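Local coordinates for glycerol dehydratase (Clostridium butyricum, PDB 1R9D), which is a B12-independent glycerol dehydratase that probably removes water from glycerol by glycyl-radical chemistry, as a member of the pyruvate formate-lyase-like family, at residues H281-D289 against M338-Q347; A362-K370 against L395-P403. All blocks are in the same frame, centred on the assembly; numbering follows the deposited sequence.

Interaction 1: residues H281-D289 against M338-Q347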
loop_
_atom_site.group_PDB
_atom_site.type_symbol
_atom_site.label_atom_id
_atom_site.label_comp_id
_atom_site.label_asym_id
_atom_site.label_seq_id
_atom_site.Cartn_x
_atom_site.Cartn_y
_atom_site.Cartn_z
ATOM N N HIS A 281 -0.638 -5.267 23.798
ATOM C CA HIS A 281 -1.137 -5.191 25.164
ATOM C C HIS A 281 -1.482 -3.761 25.572
ATOM O O HIS A 281 -1.577 -2.871 24.725
ATOM C CB HIS A 281 -0.156 -5.838 26.162
ATOM C CG HIS A 281 1.220 -5.246 26.160
ATOM N ND1 HIS A 281 2.312 -5.907 25.643
ATOM C CD2 HIS A 281 1.686 -4.069 26.643
ATOM C CE1 HIS A 281 3.392 -5.164 25.807
ATOM N NE2 HIS A 281 3.039 -4.044 26.412
ATOM N N SER A 282 -1.676 -3.545 26.864
ATOM C CA SER A 282 -2.060 -2.236 27.368
ATOM C C SER A 282 -3.410 -1.804 26.800
ATOM O O SER A 282 -3.628 -0.632 26.494
ATOM C CB SER A 282 -0.978 -1.193 27.066
ATOM O OG SER A 282 0.148 -1.410 27.904
ATOM N N ILE A 283 -4.306 -2.775 26.625
ATOM C CA ILE A 283 -5.660 -2.484 26.171
ATOM C C ILE A 283 -6.266 -2.043 27.499
ATOM O O ILE A 283 -6.573 -2.868 28.367
ATOM C CB ILE A 283 -6.369 -3.753 25.639
ATOM C CG1 ILE A 283 -5.573 -4.330 24.466
ATOM C CG2 ILE A 283 -7.788 -3.411 25.195
ATOM C CD1 ILE A 283 -5.311 -3.329 23.324
ATOM N N SER A 284 -6.428 -0.735 27.652
ATOM C CA SER A 284 -6.882 -0.169 28.913
ATOM C C SER A 284 -8.300 0.340 29.051
ATOM O O SER A 284 -8.729 1.231 28.320
ATOM C CB SER A 284 -5.919 0.953 29.307
ATOM O OG SER A 284 -4.576 0.513 29.185
ATOM N N PRO A 285 -9.046 -0.213 30.026
ATOM C CA PRO A 285 -10.432 0.174 30.295
ATOM C C PRO A 285 -10.544 1.671 30.613
ATOM O O PRO A 285 -11.579 2.291 30.383
ATOM C CB PRO A 285 -10.801 -0.698 31.493
ATOM C CG PRO A 285 -10.005 -1.950 31.240
ATOM C CD PRO A 285 -8.661 -1.385 30.834
ATOM N N ALA A 286 -9.465 2.239 31.145
ATOM C CA ALA A 286 -9.430 3.656 31.502
ATOM C C ALA A 286 -10.512 4.057 32.512
ATOM O O ALA A 286 -10.650 3.410 33.547
ATOM C CB ALA A 286 -9.521 4.520 30.248
ATOM N N ARG A 287 -11.283 5.103 32.210
ATOM C CA ARG A 287 -12.294 5.607 33.147
ATOM C C ARG A 287 -13.566 4.775 33.305
ATOM O O ARG A 287 -14.679 5.262 33.087
ATOM C CB ARG A 287 -12.667 7.050 32.788
ATOM C CG ARG A 287 -11.467 7.973 32.619
ATOM C CD ARG A 287 -11.875 9.436 32.675
ATOM N NE ARG A 287 -12.080 9.909 34.046
ATOM C CZ ARG A 287 -12.488 11.137 34.357
ATOM N NH1 ARG A 287 -12.745 12.012 33.394
ATOM N NH2 ARG A 287 -12.617 11.504 35.631
ATOM N N PHE A 288 -13.378 3.530 33.720
ATOM C CA PHE A 288 -14.455 2.567 33.932
ATOM C C PHE A 288 -15.581 3.141 34.798
ATOM O O PHE A 288 -16.763 2.961 34.498
ATOM C CB PHE A 288 -13.862 1.324 34.604
ATOM C CG PHE A 288 -14.817 0.170 34.743
ATOM C CD1 PHE A 288 -15.049 -0.695 33.676
ATOM C CD2 PHE A 288 -15.429 -0.094 35.967
ATOM C CE1 PHE A 288 -15.876 -1.816 33.831
ATOM C CE2 PHE A 288 -16.254 -1.208 36.132
ATOM C CZ PHE A 288 -16.475 -2.071 35.063
ATOM N N ASP A 289 -15.214 3.838 35.868
ATOM C CA ASP A 289 -16.207 4.408 36.765
ATOM C C ASP A 289 -17.082 5.467 36.104
ATOM O O ASP A 289 -18.235 5.654 36.487
ATOM C CB ASP A 289 -15.528 4.974 38.025
ATOM C CG ASP A 289 -14.646 6.188 37.739
ATOM O OD1 ASP A 289 -14.111 6.305 36.615
ATOM O OD2 ASP A 289 -14.472 7.010 38.663
ATOM N N MET A 338 -0.289 -7.881 31.181
ATOM C CA MET A 338 -1.110 -7.424 30.058
ATOM C C MET A 338 -1.267 -5.906 30.134
ATOM O O MET A 338 -1.695 -5.269 29.169
ATOM C CB MET A 338 -2.493 -8.083 30.065
ATOM C CG MET A 338 -2.475 -9.558 29.667
ATOM S SD MET A 338 -1.532 -9.897 28.174
ATOM C CE MET A 338 -2.468 -8.981 26.927
ATOM N N TYR A 339 -0.933 -5.342 31.292
ATOM C CA TYR A 339 -1.004 -3.891 31.518
ATOM C C TYR A 339 -2.340 -3.220 31.185
ATOM O O TYR A 339 -2.368 -2.177 30.533
ATOM C CB TYR A 339 0.100 -3.187 30.720
ATOM C CG TYR A 339 1.482 -3.777 30.890
ATOM C CD1 TYR A 339 1.959 -4.751 30.012
ATOM C CD2 TYR A 339 2.315 -3.363 31.932
ATOM C CE1 TYR A 339 3.229 -5.297 30.163
ATOM C CE2 TYR A 339 3.588 -3.906 32.094
ATOM C CZ TYR A 339 4.039 -4.869 31.211
ATOM O OH TYR A 339 5.296 -5.409 31.373
ATOM N N GLN A 340 -3.444 -3.798 31.643
ATOM C CA GLN A 340 -4.763 -3.228 31.377
ATOM C C GLN A 340 -5.089 -2.211 32.470
ATOM O O GLN A 340 -5.637 -2.557 33.522
ATOM C CB GLN A 340 -5.802 -4.352 31.348
ATOM C CG GLN A 340 -5.445 -5.441 30.344
ATOM C CD GLN A 340 -6.172 -6.746 30.602
ATOM O OE1 GLN A 340 -7.021 -7.167 29.815
ATOM N NE2 GLN A 340 -5.840 -7.392 31.715
ATOM N N ASN A 341 -4.757 -0.947 32.217
ATOM C CA ASN A 341 -4.982 0.090 33.207
ATOM C C ASN A 341 -6.427 0.557 33.285
ATOM O O ASN A 341 -7.054 0.882 32.272
ATOM C CB ASN A 341 -4.056 1.289 32.940
ATOM C CG ASN A 341 -3.797 2.114 34.193
ATOM O OD1 ASN A 341 -4.707 2.719 34.748
ATOM N ND2 ASN A 341 -2.550 2.122 34.651
ATOM N N LEU A 342 -6.950 0.577 34.505
ATOM C CA LEU A 342 -8.316 1.016 34.771
ATOM C C LEU A 342 -8.179 2.090 35.843
ATOM O O LEU A 342 -7.609 1.844 36.902
ATOM C CB LEU A 342 -9.161 -0.165 35.271
ATOM C CG LEU A 342 -10.661 0.059 35.490
ATOM C CD1 LEU A 342 -11.400 -1.285 35.411
ATOM C CD2 LEU A 342 -10.894 0.732 36.837
ATOM N N ILE A 343 -8.697 3.283 35.568
ATOM C CA ILE A 343 -8.563 4.392 36.506
ATOM C C ILE A 343 -9.904 4.931 37.007
ATOM O O ILE A 343 -10.906 4.887 36.294
ATOM C CB ILE A 343 -7.747 5.531 35.827
ATOM C CG1 ILE A 343 -7.268 6.555 36.857
ATOM C CG2 ILE A 343 -8.594 6.213 34.770
ATOM C CD1 ILE A 343 -6.063 7.345 36.372
ATOM N N VAL A 344 -9.928 5.417 38.246
ATOM C CA VAL A 344 -11.150 5.978 38.797
ATOM C C VAL A 344 -10.890 7.323 39.468
ATOM O O VAL A 344 -9.752 7.642 39.829
ATOM C CB VAL A 344 -11.842 5.011 39.806
ATOM C CG1 VAL A 344 -12.190 3.705 39.103
ATOM C CG2 VAL A 344 -10.952 4.760 41.016
ATOM N N GLY A 345 -11.949 8.110 39.613
ATOM C CA GLY A 345 -11.827 9.420 40.230
ATOM C C GLY A 345 -11.390 10.476 39.234
ATOM O O GLY A 345 -11.318 10.215 38.032
ATOM N N GLY A 346 -11.081 11.669 39.734
ATOM C CA GLY A 346 -10.654 12.743 38.857
ATOM C C GLY A 346 -11.761 13.754 38.624
ATOM O O GLY A 346 -12.751 13.772 39.345
ATOM N N GLN A 347 -11.596 14.601 37.616
ATOM C CA GLN A 347 -12.598 15.613 37.313
ATOM C C GLN A 347 -13.244 15.350 35.963
ATOM O O GLN A 347 -12.769 14.505 35.198
ATOM C CB GLN A 347 -11.954 17.009 37.342
ATOM C CG GLN A 347 -10.740 17.169 36.440
ATOM C CD GLN A 347 -9.951 18.443 36.725
ATOM O OE1 GLN A 347 -10.427 19.553 36.481
ATOM N NE2 GLN A 347 -8.738 18.284 37.246
HETATM O O HOH W 1 -3.657 -5.562 27.212
HETATM O O HOH W 2 -11.859 8.037 36.181
#

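Interaction 2: residues A362-K370 against L395-P403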
loop_
_atom_site.group_PDB
_atom_site.type_symbol
_atom_site.label_atom_id
_atom_site.label_comp_id
_atom_site.label_asym_id
_atom_site.label_seq_id
_atom_site.Cartn_x
_atom_site.Cartn_y
_atom_site.Cartn_z
ATOM N N ALA A 362 -14.681 -0.069 42.584
ATOM C CA ALA A 362 -13.480 -0.520 41.897
ATOM C C ALA A 362 -12.388 -0.753 42.935
ATOM O O ALA A 362 -11.649 -1.738 42.868
ATOM C CB ALA A 362 -13.030 0.527 40.876
ATOM N N LEU A 363 -12.288 0.163 43.894
ATOM C CA LEU A 363 -11.295 0.040 44.953
ATOM C C LEU A 363 -11.617 -1.214 45.772
ATOM O O LEU A 363 -10.726 -1.963 46.163
ATOM C CB LEU A 363 -11.324 1.283 45.849
ATOM C CG LEU A 363 -10.969 2.623 45.179
ATOM C CD1 LEU A 363 -11.116 3.762 46.183
ATOM C CD2 LEU A 363 -9.546 2.574 44.657
ATOM N N GLU A 364 -12.904 -1.436 46.013
ATOM C CA GLU A 364 -13.353 -2.592 46.781
ATOM C C GLU A 364 -12.992 -3.891 46.056
ATOM O O GLU A 364 -12.523 -4.843 46.674
ATOM C CB GLU A 364 -14.869 -2.516 46.993
ATOM C CG GLU A 364 -15.390 -3.363 48.138
ATOM C CD GLU A 364 -15.136 -2.729 49.497
ATOM O OE1 GLU A 364 -15.410 -3.387 50.523
ATOM O OE2 GLU A 364 -14.668 -1.569 49.538
ATOM N N ALA A 365 -13.206 -3.920 44.742
ATOM C CA ALA A 365 -12.908 -5.104 43.936
ATOM C C ALA A 365 -11.449 -5.538 44.023
ATOM O O ALA A 365 -11.150 -6.732 44.017
ATOM C CB ALA A 365 -13.287 -4.855 42.473
ATOM N N ALA A 366 -10.536 -4.575 44.102
ATOM C CA ALA A 366 -9.119 -4.909 44.189
ATOM C C ALA A 366 -8.831 -5.738 45.443
ATOM O O ALA A 366 -7.985 -6.637 45.422
ATOM C CB ALA A 366 -8.275 -3.634 44.194
ATOM N N VAL A 367 -9.538 -5.441 46.526
ATOM C CA VAL A 367 -9.345 -6.167 47.780
ATOM C C VAL A 367 -10.090 -7.504 47.781
ATOM O O VAL A 367 -9.664 -8.461 48.430
ATOM C CB VAL A 367 -9.818 -5.335 48.984
ATOM C CG1 VAL A 367 -9.487 -6.069 50.285
ATOM C CG2 VAL A 367 -9.145 -3.975 48.966
ATOM N N HIS A 368 -11.198 -7.567 47.050
ATOM C CA HIS A 368 -11.990 -8.793 46.959
ATOM C C HIS A 368 -11.270 -9.874 46.162
ATOM O O HIS A 368 -11.248 -11.042 46.555
ATOM C CB HIS A 368 -13.337 -8.519 46.284
ATOM C CG HIS A 368 -14.370 -7.934 47.194
ATOM N ND1 HIS A 368 -15.674 -7.725 46.796
ATOM C CD2 HIS A 368 -14.298 -7.519 48.480
ATOM C CE1 HIS A 368 -16.359 -7.206 47.799
ATOM N NE2 HIS A 368 -15.548 -7.071 48.833
ATOM N N VAL A 369 -10.675 -9.470 45.045
ATOM C CA VAL A 369 -9.986 -10.384 44.142
ATOM C C VAL A 369 -8.496 -10.585 44.419
ATOM O O VAL A 369 -8.000 -11.707 44.379
ATOM C CB VAL A 369 -10.165 -9.905 42.683
ATOM C CG1 VAL A 369 -9.456 -10.844 41.726
ATOM C CG2 VAL A 369 -11.652 -9.818 42.356
ATOM N N LYS A 370 -7.788 -9.491 44.680
ATOM C CA LYS A 370 -6.354 -9.537 44.963
ATOM C C LYS A 370 -5.482 -10.245 43.920
ATOM O O LYS A 370 -4.613 -11.047 44.264
ATOM C CB LYS A 370 -6.111 -10.154 46.347
ATOM C CG LYS A 370 -6.775 -9.383 47.482
ATOM C CD LYS A 370 -6.394 -9.931 48.854
ATOM C CE LYS A 370 -7.084 -9.152 49.966
ATOM N NZ LYS A 370 -6.630 -9.594 51.319
ATOM N N LEU A 395 -6.322 1.119 50.523
ATOM C CA LEU A 395 -6.014 0.069 49.563
ATOM C C LEU A 395 -4.507 -0.144 49.505
ATOM O O LEU A 395 -4.031 -1.277 49.493
ATOM C CB LEU A 395 -6.539 0.437 48.174
ATOM C CG LEU A 395 -6.173 -0.522 47.035
ATOM C CD1 LEU A 395 -6.664 -1.937 47.345
ATOM C CD2 LEU A 395 -6.787 -0.018 45.744
ATOM N N THR A 396 -3.751 0.948 49.472
ATOM C CA THR A 396 -2.294 0.841 49.433
ATOM C C THR A 396 -1.784 0.032 50.630
ATOM O O THR A 396 -0.837 -0.740 50.510
ATOM C CB THR A 396 -1.629 2.237 49.464
ATOM O OG1 THR A 396 -1.968 2.956 48.271
ATOM C CG2 THR A 396 -0.121 2.108 49.558
ATOM N N ARG A 397 -2.421 0.214 51.781
ATOM C CA ARG A 397 -2.009 -0.495 52.987
ATOM C C ARG A 397 -2.171 -2.009 52.853
ATOM O O ARG A 397 -1.534 -2.771 53.579
ATOM C CB ARG A 397 -2.797 0.018 54.197
ATOM C CG ARG A 397 -2.367 -0.595 55.522
ATOM C CD ARG A 397 -2.836 0.245 56.703
ATOM N NE ARG A 397 -4.289 0.319 56.800
ATOM C CZ ARG A 397 -4.940 1.117 57.641
ATOM N NH1 ARG A 397 -4.264 1.917 58.461
ATOM N NH2 ARG A 397 -6.267 1.123 57.658
ATOM N N GLU A 398 -3.006 -2.448 51.915
ATOM C CA GLU A 398 -3.215 -3.881 51.708
ATOM C C GLU A 398 -1.968 -4.579 51.161
ATOM O O GLU A 398 -1.852 -5.803 51.232
ATOM C CB GLU A 398 -4.401 -4.113 50.768
ATOM C CG GLU A 398 -5.757 -3.749 51.371
ATOM C CD GLU A 398 -6.122 -4.616 52.567
ATOM O OE1 GLU A 398 -6.060 -5.861 52.441
ATOM O OE2 GLU A 398 -6.478 -4.057 53.629
ATOM N N GLY A 399 -1.041 -3.803 50.602
ATOM C CA GLY A 399 0.189 -4.378 50.085
ATOM C C GLY A 399 0.144 -5.038 48.716
ATOM O O GLY A 399 0.968 -5.901 48.418
ATOM N N LEU A 400 -0.801 -4.631 47.877
ATOM C CA LEU A 400 -0.929 -5.195 46.538
ATOM C C LEU A 400 -0.184 -4.327 45.525
ATOM O O LEU A 400 -0.067 -4.687 44.351
ATOM C CB LEU A 400 -2.406 -5.275 46.147
ATOM C CG LEU A 400 -3.323 -6.011 47.127
ATOM C CD1 LEU A 400 -4.770 -5.830 46.699
ATOM C CD2 LEU A 400 -2.950 -7.490 47.177
ATOM N N GLY A 401 0.320 -3.185 45.985
ATOM C CA GLY A 401 1.031 -2.282 45.099
ATOM C C GLY A 401 0.058 -1.317 44.445
ATOM O O GLY A 401 0.450 -0.454 43.655
ATOM N N LEU A 402 -1.218 -1.461 44.789
ATOM C CA LEU A 402 -2.277 -0.624 44.241
ATOM C C LEU A 402 -2.730 0.405 45.262
ATOM O O LEU A 402 -2.596 0.192 46.468
ATOM C CB LEU A 402 -3.482 -1.486 43.857
ATOM C CG LEU A 402 -3.236 -2.697 42.962
ATOM C CD1 LEU A 402 -4.509 -3.541 42.912
ATOM C CD2 LEU A 402 -2.821 -2.246 41.567
ATOM N N PRO A 403 -3.258 1.548 44.795
ATOM C CA PRO A 403 -3.409 1.859 43.371
ATOM C C PRO A 403 -2.268 2.778 42.948
ATOM O O PRO A 403 -1.527 3.277 43.794
ATOM C CB PRO A 403 -4.741 2.585 43.330
ATOM C CG PRO A 403 -4.651 3.434 44.574
ATOM C CD PRO A 403 -4.089 2.456 45.610
HETATM O O HOH W 3 -7.816 -7.836 53.312
#

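Interaction 1: residues H281-D289 against M338-Q347
Residues His281-Asp289, leading into helix 288-298, run beside the edge strand 341-344 and join it through a single parallel beta bridge between Ala286 and Leu342. The His281-Ser282 end of the contact borders a bound glycerol. Ala286 N gives a hydrogen bond to Asn341 O at 3.0 Å, and Ile343 N returns one to Ala286 O at 2.8 Å. That carbonyl also accepts Phe288 N from the opposite face of its plane, the mark of the inverse gamma turn centred on Arg287. At the glycerol end, the His281 and Tyr339 side chains lie side by side, their planes inclined at 40°, with CD2 of His281 3.4 Å from CD1 of Tyr339. Ser282 N bonds to Met338 O, and a water accepting from Ile283 N donates to the same carbonyl. At the far end, the Arg287 chain kinks at chi3 (79°) to bring its guanidinium edge to two carbonyls: NH1 and NH2 meet Gln347 O end-on, NH1 at 3.1 Å, while NH2 also bonds to Gly345 O at 3.0 Å. Asp427 forms a salt bridge with NH1. Asp289, its CG placed between backbone N and carbonyl carbon (chi1 67°), receives Gly345 N on OD2 at 2.9 Å along a nearly straight bond, from above the carboxylate plane; Ser359 is a second partner of OD2. Between the two ends, CB of Phe288 packs on CG of Leu342 at 3.6 Å. His281 NE2 and Ser282 OG each hydrogen-bond the glycerol, consistent with a substrate site, and Lys323 holds His281 ND1. Backbone N-H groups satisfy Asn341 O and Ala286 O and the guanidinium satisfies Gly345 O and Gln347 O, whereas Ile283 O has no polar partner in the model and lies against the aliphatic part of Gln340.

Interaction 2: residues A362-K370 against L395-P403
Leu395 points into the face of helix 357-369, where two consecutive beta-alpha-beta crossovers bring their helices, 357-369 and 386-397, together over strand 375-380; such parallel units are consistent with the alpha/beta barrel of the pyruvate formate-lyase family. With its CG anti to the backbone N (chi1 175°), Leu395 spreads its two methyls over three residues of helix 357-369. The Leu395 and Val367 side chains slide past each other in opposite directions, CD1 of Leu395 lying 3.6 Å from CG2 of Val367, and CD1 also rests on CB of Ala366 at 3.9 Å. The other branch crosses Leu363 obliquely, CD2 to CD2 at 3.9 Å. Leu376 of the underlying strand touches Leu363, Ala366 and Leu395, so strand 375-380 borders this apolar cluster through Leu376. The chain turns at Gly399, which has positive phi, and Leu400 and Leu402 then reach helix 357-369. Leu402 brings CD1 to 4.0 Å from Ala366 CB, while CD1 of Leu400 lies 3.6 Å from Ala366 O, a carbonyl already engaged by Lys370 N within the helix. Lys370, extended beyond CG, stands roughly at right angles to both Leu400 and Glu398. Glu398 folds at chi2 and turns its carboxylate across Val367 toward the ammonium group of Lys370. The salt bridge is long, NZ of Lys370 to OE1 of Glu398 being 3.9 Å, and one water spans it, accepting from NZ and donating to OE1 at 2.8 Å.

From the N terminus, the chain first passes through 281-289, then makes a largely helical excursion of 48 residues before returning as 338-347, which closes interaction 1. Interaction 2 opens only after this, on helix 357-369; the chain then forms strand 375-380 and helix 386-397 before 395-403 closes the second loop. The two contacts therefore stand in series, neither nested nor crossed. Strand 341-344 and helix 357-369 are consecutive elements of the chain, and Val344 CG1 packs 3.7 Å from Ala362 CB where they meet. Interaction 1 joins the lead-in to helix 288-298 to the sheet's edge strand, whereas interaction 2 ties together the two helices that follow.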